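Local coordinates for cadherin-23 (Mus musculus, PDB 5UZ8), which is a calcium-binding cell-adhesion protein of hearing, probably serving mechanotransduction through a long chain of cadherin repeats, at residues 21-32 and 66-77; 108-116 and 193-204. One frame throughout, in Å; residues are numbered along the deposited sequence. Where two conformers were deposited one is given.

Contact 1. Residues 21-32 and 66-77; sequences EGATPGTTLIAV and GKVIANRTVDYE. With CA (calcium ion), chain K; CA (calcium ion), chain J.
With its CG wedged between the backbone N and the carbonyl carbon (chi1 68°) and the chain extended beyond, Glu-21 lays its carboxylate across Tyr-76 and Glu-77, and the two oxygens part company: OE1 goes to one calcium ion, OE2 to the other. Glu-77 folds back at chi2 (64°) to meet the same pair of ions, its OE2 bridging them at 2.3 Å from the calcium of chain K and OE1 adding a second bond to that of chain J. Asp-75 OD1 joins at the chain K ion and also takes the amide of Glu-77, an Asx turn. The backbone N of Tyr-76 reaches Glu-21 OE2 at 2.9 Å from above the carboxylate plane, so this oxygen serves a metal and an amide at once. Further along, a type II turn from Thr-24 to Thr-27 sets Gly-26 N against Ala-70 O, 2.8 Å and almost straight, while Ala-70 N returns to Thr-27 O. The antiparallel pairing of strands 28-35 and 66-70 then breaks register at a classic beta bulge: Leu-29 N bonds Val-68 O at 2.7 Å, Ile-30 N meets the same oxygen only weakly, and Val-68 N answers to Ile-30 O. Leu-29 turns inward, CD2 lying 4.1 Å from Ala-70 CB and the branch leaning on Val-58 and Leu-104 between the sheets of the cadherin sandwich; an alanine here would probably open a gap beside Ala-70 and leave those neighbours short of packing. Ile-30 CG2 lies alongside Val-68 CB at 3.8 Å. Three carboxylates crowd together at the metal end, Glu-21 OE2 and Asp-75 OD1 being 3.2 Å apart, a cluster whose mutual repulsion the calcium ions presumably offset, which would make this end of the repeat dependent on calcium.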
# COMPACT_ATOMS: atom_id res chain seq x y z
N GLU A 21 13.31 -27.26 4.65
CA GLU A 21 13.16 -27.03 3.22
C GLU A 21 14.37 -26.27 2.68
O GLU A 21 14.99 -25.49 3.39
CB GLU A 21 11.86 -26.31 2.89
CG GLU A 21 11.80 -24.88 3.38
CD GLU A 21 10.66 -24.09 2.77
OE1 GLU A 21 10.08 -23.23 3.49
OE2 GLU A 21 10.36 -24.32 1.59
N GLY A 22 14.74 -26.57 1.44
CA GLY A 22 15.88 -25.94 0.81
C GLY A 22 17.22 -26.59 1.06
O GLY A 22 18.23 -26.10 0.54
N ALA A 23 17.26 -27.66 1.86
CA ALA A 23 18.48 -28.40 2.11
C ALA A 23 19.11 -28.73 0.76
O ALA A 23 18.44 -29.28 -0.15
CB ALA A 23 18.17 -29.68 2.86
N THR A 24 20.37 -28.38 0.61
CA THR A 24 21.02 -28.51 -0.71
C THR A 24 21.29 -29.98 -1.06
O THR A 24 21.51 -30.82 -0.18
CB THR A 24 22.34 -27.70 -0.77
OG1 THR A 24 23.13 -27.98 0.40
CG2 THR A 24 22.07 -26.21 -0.84
N PRO A 25 21.33 -30.30 -2.37
CA PRO A 25 21.64 -31.68 -2.75
C PRO A 25 22.93 -32.16 -2.11
O PRO A 25 23.90 -31.41 -1.99
CB PRO A 25 21.73 -31.62 -4.28
CG PRO A 25 20.85 -30.48 -4.65
CD PRO A 25 21.03 -29.47 -3.54
N GLY A 26 22.94 -33.42 -1.69
CA GLY A 26 24.08 -33.99 -0.96
C GLY A 26 24.01 -33.88 0.55
O GLY A 26 24.78 -34.54 1.23
N THR A 27 23.12 -33.05 1.07
CA THR A 27 22.93 -32.86 2.50
C THR A 27 22.40 -34.15 3.12
O THR A 27 21.49 -34.78 2.55
CB THR A 27 21.94 -31.73 2.79
OG1 THR A 27 22.48 -30.51 2.30
CG2 THR A 27 21.66 -31.56 4.32
N THR A 28 22.99 -34.55 4.25
CA THR A 28 22.55 -35.74 4.94
C THR A 28 21.20 -35.46 5.58
O THR A 28 21.05 -34.48 6.34
CB THR A 28 23.55 -36.20 6.01
OG1 THR A 28 24.77 -36.60 5.38
CG2 THR A 28 23.01 -37.36 6.82
N LEU A 29 20.22 -36.28 5.26
CA LEU A 29 18.88 -36.10 5.77
C LEU A 29 18.60 -37.02 6.96
O LEU A 29 17.93 -36.62 7.90
CB LEU A 29 17.87 -36.35 4.69
CG LEU A 29 18.03 -35.50 3.43
CD1 LEU A 29 16.89 -35.86 2.49
CD2 LEU A 29 18.05 -34.02 3.75
N ILE A 30 19.07 -38.26 6.89
CA ILE A 30 18.91 -39.22 7.96
C ILE A 30 19.91 -40.32 7.72
O ILE A 30 20.28 -40.56 6.59
CB ILE A 30 17.47 -39.78 8.02
CG1 ILE A 30 17.24 -40.59 9.31
CG2 ILE A 30 17.08 -40.58 6.76
CD1 ILE A 30 15.76 -40.89 9.51
N ALA A 31 20.37 -40.95 8.79
CA ALA A 31 21.21 -42.13 8.65
C ALA A 31 20.64 -43.25 9.47
O ALA A 31 20.40 -43.07 10.66
CB ALA A 31 22.62 -41.82 9.11
N VAL A 32 20.39 -44.37 8.81
CA VAL A 32 19.84 -45.56 9.46
C VAL A 32 20.84 -46.69 9.32
O VAL A 32 21.77 -46.61 8.52
CB VAL A 32 18.48 -45.96 8.87
CG1 VAL A 32 17.51 -44.79 8.90
CG2 VAL A 32 18.62 -46.50 7.46
N GLY A 66 23.42 -46.87 5.28
CA GLY A 66 22.08 -46.31 5.33
C GLY A 66 22.06 -44.79 5.43
O GLY A 66 21.12 -44.21 6.00
N LYS A 67 23.05 -44.12 4.84
CA LYS A 67 23.05 -42.67 4.85
C LYS A 67 22.20 -42.13 3.70
O LYS A 67 22.53 -42.37 2.54
CB LYS A 67 24.47 -42.12 4.75
CG LYS A 67 24.48 -40.61 4.91
CD LYS A 67 25.80 -39.99 4.47
CE LYS A 67 26.94 -40.34 5.40
NZ LYS A 67 28.19 -39.94 4.68
N VAL A 68 21.16 -41.37 4.01
CA VAL A 68 20.24 -40.85 3.02
C VAL A 68 20.52 -39.36 2.89
O VAL A 68 20.54 -38.63 3.89
CB VAL A 68 18.77 -41.06 3.43
CG1 VAL A 68 17.83 -40.44 2.41
CG2 VAL A 68 18.49 -42.56 3.60
N ILE A 69 20.75 -38.94 1.65
CA ILE A 69 21.07 -37.56 1.31
C ILE A 69 20.01 -36.96 0.38
O ILE A 69 19.26 -37.68 -0.28
CB ILE A 69 22.47 -37.44 0.68
CG1 ILE A 69 22.52 -38.11 -0.71
CG2 ILE A 69 23.52 -38.02 1.61
CD1 ILE A 69 23.87 -38.10 -1.42
N ALA A 70 19.98 -35.64 0.35
CA ALA A 70 19.12 -34.90 -0.56
C ALA A 70 19.52 -35.09 -2.04
O ALA A 70 20.70 -35.01 -2.40
CB ALA A 70 19.11 -33.41 -0.18
N ASN A 71 18.51 -35.34 -2.87
CA ASN A 71 18.60 -35.35 -4.30
C ASN A 71 18.09 -33.98 -4.78
O ASN A 71 18.83 -33.02 -4.68
CB ASN A 71 17.88 -36.57 -4.89
CG ASN A 71 18.03 -36.68 -6.39
OD1 ASN A 71 18.74 -35.91 -7.04
ND2 ASN A 71 17.37 -37.69 -6.98
N ARG A 72 16.86 -33.89 -5.29
CA ARG A 72 16.30 -32.57 -5.55
C ARG A 72 16.06 -31.87 -4.22
O ARG A 72 15.78 -32.50 -3.19
CB ARG A 72 15.02 -32.66 -6.38
CG ARG A 72 15.32 -33.10 -7.79
CD ARG A 72 14.07 -33.45 -8.57
NE ARG A 72 14.44 -33.83 -9.92
CZ ARG A 72 14.97 -35.00 -10.28
NH1 ARG A 72 15.17 -35.99 -9.38
NH2 ARG A 72 15.28 -35.18 -11.57
N THR A 73 16.19 -30.54 -4.24
CA THR A 73 15.82 -29.76 -3.06
C THR A 73 14.31 -29.73 -2.89
O THR A 73 13.57 -29.65 -3.86
CB THR A 73 16.31 -28.32 -3.12
OG1 THR A 73 15.83 -27.71 -4.34
CG2 THR A 73 17.80 -28.31 -3.07
N VAL A 74 13.87 -29.83 -1.65
CA VAL A 74 12.45 -29.88 -1.32
C VAL A 74 11.96 -28.48 -0.92
O VAL A 74 12.71 -27.68 -0.35
CB VAL A 74 12.18 -30.91 -0.20
CG1 VAL A 74 12.66 -30.43 1.16
CG2 VAL A 74 10.72 -31.30 -0.16
N ASP A 75 10.71 -28.22 -1.27
CA ASP A 75 10.02 -26.97 -1.03
C ASP A 75 8.82 -27.25 -0.10
O ASP A 75 7.89 -27.96 -0.48
CB ASP A 75 9.53 -26.43 -2.37
CG ASP A 75 8.82 -25.08 -2.26
OD1 ASP A 75 8.72 -24.49 -1.16
OD2 ASP A 75 8.33 -24.61 -3.29
N TYR A 76 8.82 -26.67 1.10
CA TYR A 76 7.73 -26.84 2.05
C TYR A 76 6.42 -26.38 1.43
O TYR A 76 5.39 -26.94 1.72
CB TYR A 76 7.99 -26.06 3.36
CG TYR A 76 6.91 -26.29 4.38
CD1 TYR A 76 6.94 -27.43 5.22
CD2 TYR A 76 5.85 -25.41 4.51
CE1 TYR A 76 5.95 -27.65 6.15
CE2 TYR A 76 4.87 -25.63 5.45
CZ TYR A 76 4.92 -26.74 6.25
OH TYR A 76 3.93 -26.94 7.17
N GLU A 77 6.47 -25.37 0.58
CA GLU A 77 5.26 -24.90 -0.06
C GLU A 77 4.66 -25.92 -1.05
O GLU A 77 3.52 -25.74 -1.45
CB GLU A 77 5.46 -23.52 -0.69
CG GLU A 77 5.46 -22.38 0.32
CD GLU A 77 6.62 -22.40 1.33
OE1 GLU A 77 6.29 -22.45 2.52
OE2 GLU A 77 7.83 -22.32 0.98
CA CA K . 9.80 -22.69 -0.10
CA CA J . 8.50 -21.51 3.36
O HOH W 1 15.96 -30.53 0.16
O HOH W 2 24.38 -47.34 7.83
O HOH W 3 9.06 -21.04 -1.61
O HOH W 4 11.39 -23.29 -1.86

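Contact 2. Residues 108-116 and 193-204; sequences DINDNNPIF and DNPGDVASNRRE. With CA (calcium ion), chain J; CA (calcium ion), chain I; CA (calcium ion), chain K.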
# COMPACT_ATOMS: atom_id res chain seq x y z
N ASP A 108 9.18 -25.66 7.51
CA ASP A 108 9.03 -24.40 6.79
C ASP A 108 10.14 -23.44 7.21
O ASP A 108 10.42 -23.28 8.41
CB ASP A 108 7.66 -23.81 7.17
CG ASP A 108 7.32 -22.50 6.47
OD1 ASP A 108 7.66 -22.31 5.27
OD2 ASP A 108 6.60 -21.69 7.12
N ILE A 109 10.72 -22.76 6.24
CA ILE A 109 11.57 -21.58 6.48
C ILE A 109 10.89 -20.35 5.87
O ILE A 109 10.01 -20.46 5.02
CB ILE A 109 13.02 -21.74 5.95
CG1 ILE A 109 13.08 -21.58 4.43
CG2 ILE A 109 13.64 -23.06 6.41
CD1 ILE A 109 14.46 -21.78 3.81
N ASN A 110 11.30 -19.17 6.31
CA ASN A 110 10.69 -17.95 5.87
C ASN A 110 11.32 -17.49 4.56
O ASN A 110 12.08 -16.51 4.51
CB ASN A 110 10.78 -16.86 6.94
CG ASN A 110 9.93 -15.65 6.60
OD1 ASN A 110 8.98 -15.77 5.85
ND2 ASN A 110 10.27 -14.50 7.14
N ASP A 111 10.96 -18.19 3.48
CA ASP A 111 11.53 -17.93 2.15
C ASP A 111 10.57 -17.24 1.17
O ASP A 111 10.91 -17.09 -0.01
CB ASP A 111 12.17 -19.21 1.55
CG ASP A 111 11.19 -20.38 1.37
OD1 ASP A 111 10.10 -20.43 1.99
OD2 ASP A 111 11.58 -21.35 0.67
N ASN A 112 9.40 -16.82 1.63
CA ASN A 112 8.48 -16.05 0.79
C ASN A 112 8.20 -14.68 1.42
O ASN A 112 7.93 -14.59 2.63
CB ASN A 112 7.18 -16.80 0.56
CG ASN A 112 7.38 -18.01 -0.34
OD1 ASN A 112 7.32 -17.88 -1.57
ND2 ASN A 112 7.70 -19.16 0.26
N ASN A 113 8.25 -13.64 0.60
CA ASN A 113 7.90 -12.29 1.04
C ASN A 113 6.40 -12.13 0.97
O ASN A 113 5.77 -12.70 0.07
CB ASN A 113 8.49 -11.24 0.10
CG ASN A 113 10.00 -11.15 0.20
OD1 ASN A 113 10.67 -12.14 0.11
ND2 ASN A 113 10.52 -9.95 0.39
N PRO A 114 5.85 -11.22 1.81
CA PRO A 114 4.48 -10.77 1.53
C PRO A 114 4.46 -10.03 0.21
O PRO A 114 5.39 -9.26 -0.08
CB PRO A 114 4.13 -9.85 2.69
CG PRO A 114 5.18 -10.01 3.70
CD PRO A 114 6.42 -10.54 2.97
N ILE A 115 3.45 -10.29 -0.59
CA ILE A 115 3.33 -9.75 -1.95
C ILE A 115 1.98 -9.08 -2.05
O ILE A 115 0.95 -9.73 -1.79
CB ILE A 115 3.45 -10.83 -3.03
CG1 ILE A 115 4.86 -11.44 -3.03
CG2 ILE A 115 3.16 -10.24 -4.42
CD1 ILE A 115 4.98 -12.73 -3.84
N PHE A 116 1.97 -7.79 -2.39
CA PHE A 116 0.70 -7.06 -2.52
C PHE A 116 -0.16 -7.55 -3.66
O PHE A 116 0.38 -7.96 -4.68
CB PHE A 116 0.94 -5.58 -2.62
CG PHE A 116 1.20 -4.93 -1.31
CD1 PHE A 116 0.15 -4.64 -0.45
CD2 PHE A 116 2.49 -4.65 -0.90
CE1 PHE A 116 0.39 -4.04 0.78
CE2 PHE A 116 2.73 -4.05 0.32
CZ PHE A 116 1.70 -3.76 1.17
N ASP A 193 6.44 -9.58 7.21
CA ASP A 193 6.02 -10.84 7.78
C ASP A 193 6.72 -11.12 9.11
O ASP A 193 7.50 -10.29 9.58
CB ASP A 193 6.17 -11.99 6.75
CG ASP A 193 7.60 -12.36 6.48
OD1 ASP A 193 8.52 -11.98 7.26
OD2 ASP A 193 7.81 -13.10 5.49
N ASN A 194 6.45 -12.28 9.71
CA ASN A 194 7.18 -12.84 10.83
C ASN A 194 7.28 -11.89 12.04
O ASN A 194 8.38 -11.55 12.51
CB ASN A 194 8.59 -13.33 10.36
CG ASN A 194 9.29 -14.21 11.38
OD1 ASN A 194 8.68 -14.79 12.29
ND2 ASN A 194 10.63 -14.33 11.22
N PRO A 195 6.11 -11.40 12.51
CA PRO A 195 6.12 -10.40 13.57
C PRO A 195 6.81 -10.88 14.85
O PRO A 195 6.77 -12.06 15.20
CB PRO A 195 4.62 -10.07 13.77
CG PRO A 195 3.92 -11.33 13.34
CD PRO A 195 4.74 -11.81 12.16
N GLY A 196 7.50 -9.96 15.50
CA GLY A 196 8.19 -10.21 16.73
C GLY A 196 9.59 -10.79 16.58
O GLY A 196 10.35 -10.80 17.54
N ASP A 197 9.96 -11.29 15.41
CA ASP A 197 11.28 -11.90 15.24
C ASP A 197 12.28 -10.76 14.96
O ASP A 197 11.90 -9.59 14.80
CB ASP A 197 11.22 -12.95 14.10
CG ASP A 197 12.34 -14.01 14.15
OD1 ASP A 197 13.35 -13.84 14.89
OD2 ASP A 197 12.24 -15.03 13.43
N VAL A 198 13.57 -11.09 14.95
CA VAL A 198 14.59 -10.09 14.62
C VAL A 198 14.48 -9.64 13.17
O VAL A 198 14.06 -10.42 12.31
CB VAL A 198 16.04 -10.58 14.89
CG1 VAL A 198 16.35 -10.49 16.38
CG2 VAL A 198 16.28 -11.99 14.35
N ALA A 199 14.89 -8.40 12.91
CA ALA A 199 14.74 -7.76 11.60
C ALA A 199 15.28 -8.61 10.44
O ALA A 199 14.68 -8.65 9.37
CB ALA A 199 15.40 -6.39 11.60
N SER A 200 16.38 -9.30 10.69
CA SER A 200 17.03 -10.14 9.68
C SER A 200 16.25 -11.39 9.23
O SER A 200 16.59 -11.93 8.17
CB SER A 200 18.45 -10.54 10.14
OG SER A 200 18.42 -11.67 11.01
N ASN A 201 15.23 -11.84 9.99
CA ASN A 201 14.41 -13.00 9.56
C ASN A 201 12.99 -12.52 9.19
O ASN A 201 12.11 -13.33 9.04
CB ASN A 201 14.38 -14.17 10.62
CG ASN A 201 13.94 -15.58 10.05
OD1 ASN A 201 14.12 -15.93 8.88
ND2 ASN A 201 13.40 -16.40 10.93
N ARG A 202 12.82 -11.21 8.96
CA ARG A 202 11.54 -10.66 8.49
C ARG A 202 11.70 -10.20 7.05
O ARG A 202 12.67 -9.52 6.73
CB ARG A 202 11.09 -9.49 9.36
CG ARG A 202 10.91 -9.87 10.82
CD ARG A 202 10.21 -8.80 11.65
NE ARG A 202 8.81 -8.71 11.30
CZ ARG A 202 7.97 -7.78 11.73
NH1 ARG A 202 8.35 -6.82 12.57
NH2 ARG A 202 6.73 -7.79 11.30
N ARG A 203 10.73 -10.56 6.21
CA ARG A 203 10.69 -10.17 4.82
C ARG A 203 9.56 -9.18 4.61
O ARG A 203 8.57 -9.16 5.34
CB ARG A 203 10.45 -11.41 3.94
CG ARG A 203 11.62 -12.34 3.82
CD ARG A 203 11.28 -13.61 3.05
NE ARG A 203 12.47 -14.41 2.78
CZ ARG A 203 13.32 -14.23 1.76
NH1 ARG A 203 14.35 -15.05 1.62
NH2 ARG A 203 13.15 -13.27 0.86
N GLU A 204 9.73 -8.35 3.59
CA GLU A 204 8.79 -7.27 3.32
C GLU A 204 8.66 -6.97 1.84
O GLU A 204 9.56 -7.31 1.02
CB GLU A 204 9.24 -6.01 4.03
CG GLU A 204 10.54 -5.40 3.51
CD GLU A 204 11.02 -4.26 4.38
OE1 GLU A 204 11.32 -3.18 3.84
OE2 GLU A 204 11.12 -4.43 5.62
CA CA J . 8.50 -21.51 3.36
CA CA I . 7.02 -15.11 4.67
CA CA K . 9.80 -22.69 -0.10
O HOH W 5 13.48 -18.83 8.13
O HOH W 6 14.95 -17.78 3.26
O HOH W 7 13.80 -14.86 6.06
O HOH W 3 9.06 -21.04 -1.61
O HOH W 4 11.39 -23.29 -1.86
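Asn-110 and Asp-193 approach from opposite directions, amide and carboxylate planes turned 48° against each other, and the calcium ion of chain I sits where they meet. Asn-110 OD1 and Asp-193 OD2 both bind it, at 2.4 and 2.3 Å, and Asn-112 O supplies a further ligand. On the other branch of the amide, ND2 hands one bond to Asp-193 OD1 on its syn side (3.1 Å) and one to Asn-201 O (2.9 Å), both acceptors lying near the amide plane; this fixes the flip of the group and keeps OD1 turned to the metal. Asp-193 OD1 is gripped from its opposite face by the backbone N of Arg-203, so the carboxylate is held by metal and amides together. Asn-201 O likewise receives Asn-194 ND2 from the face opposite Asn-110.

This is the linker between successive cadherin repeats: 108-116 carries the DxNDN sequence that runs out of one repeat into the next, and the 193-204 loop joins strands 184-193 and 204-214 of the following one. Asp-142 and Asp-144 help complete the chain I site.

Arg-203, extended from CG to NE, crosses Asn-113 at about a right angle, guanidinium and amide planes 64° apart. NE gives its hydrogen to Asn-110 O at 2.7 Å, in the guanidinium plane, and NH2 bonds Asn-113 OD1 at 2.8 Å, somewhat tilted from that plane; Asp-111 O stands over one face. The amide of Asn-113 is used at both ends, since ND2 bonds Glu-204 O from above the carbonyl plane. Pro-114 packs its CG 3.8 Å from Asp-193 CB, meeting that side chain crosswise. In the conformer given, two waters link Asn-201 OD1 to Asn-110 N and O, bridges that are doubtful for the other conformer.

Contact 1 belongs wholly to the first repeat of this fragment, whereas contact 2 ties the linker that leaves it to a loop of the next. The two meet at the calcium ions of chains J and K: 21-32 and 66-77 bring Glu-21, Asp-75 and Glu-77, and 108-116 brings Asp-108, Ile-109 and Asp-111, with Glu-21 OE1 probably also accepting from Ile-109 N. The chain I ion belongs to contact 2 alone. Each is partly buried. Contact 1 adds an apolar interior around Leu-29, Ile-30 and Val-68 and strand pairing to its metal end; contact 2 has little apolar packing and depends on metal ligands, side-chain amides and a guanidinium.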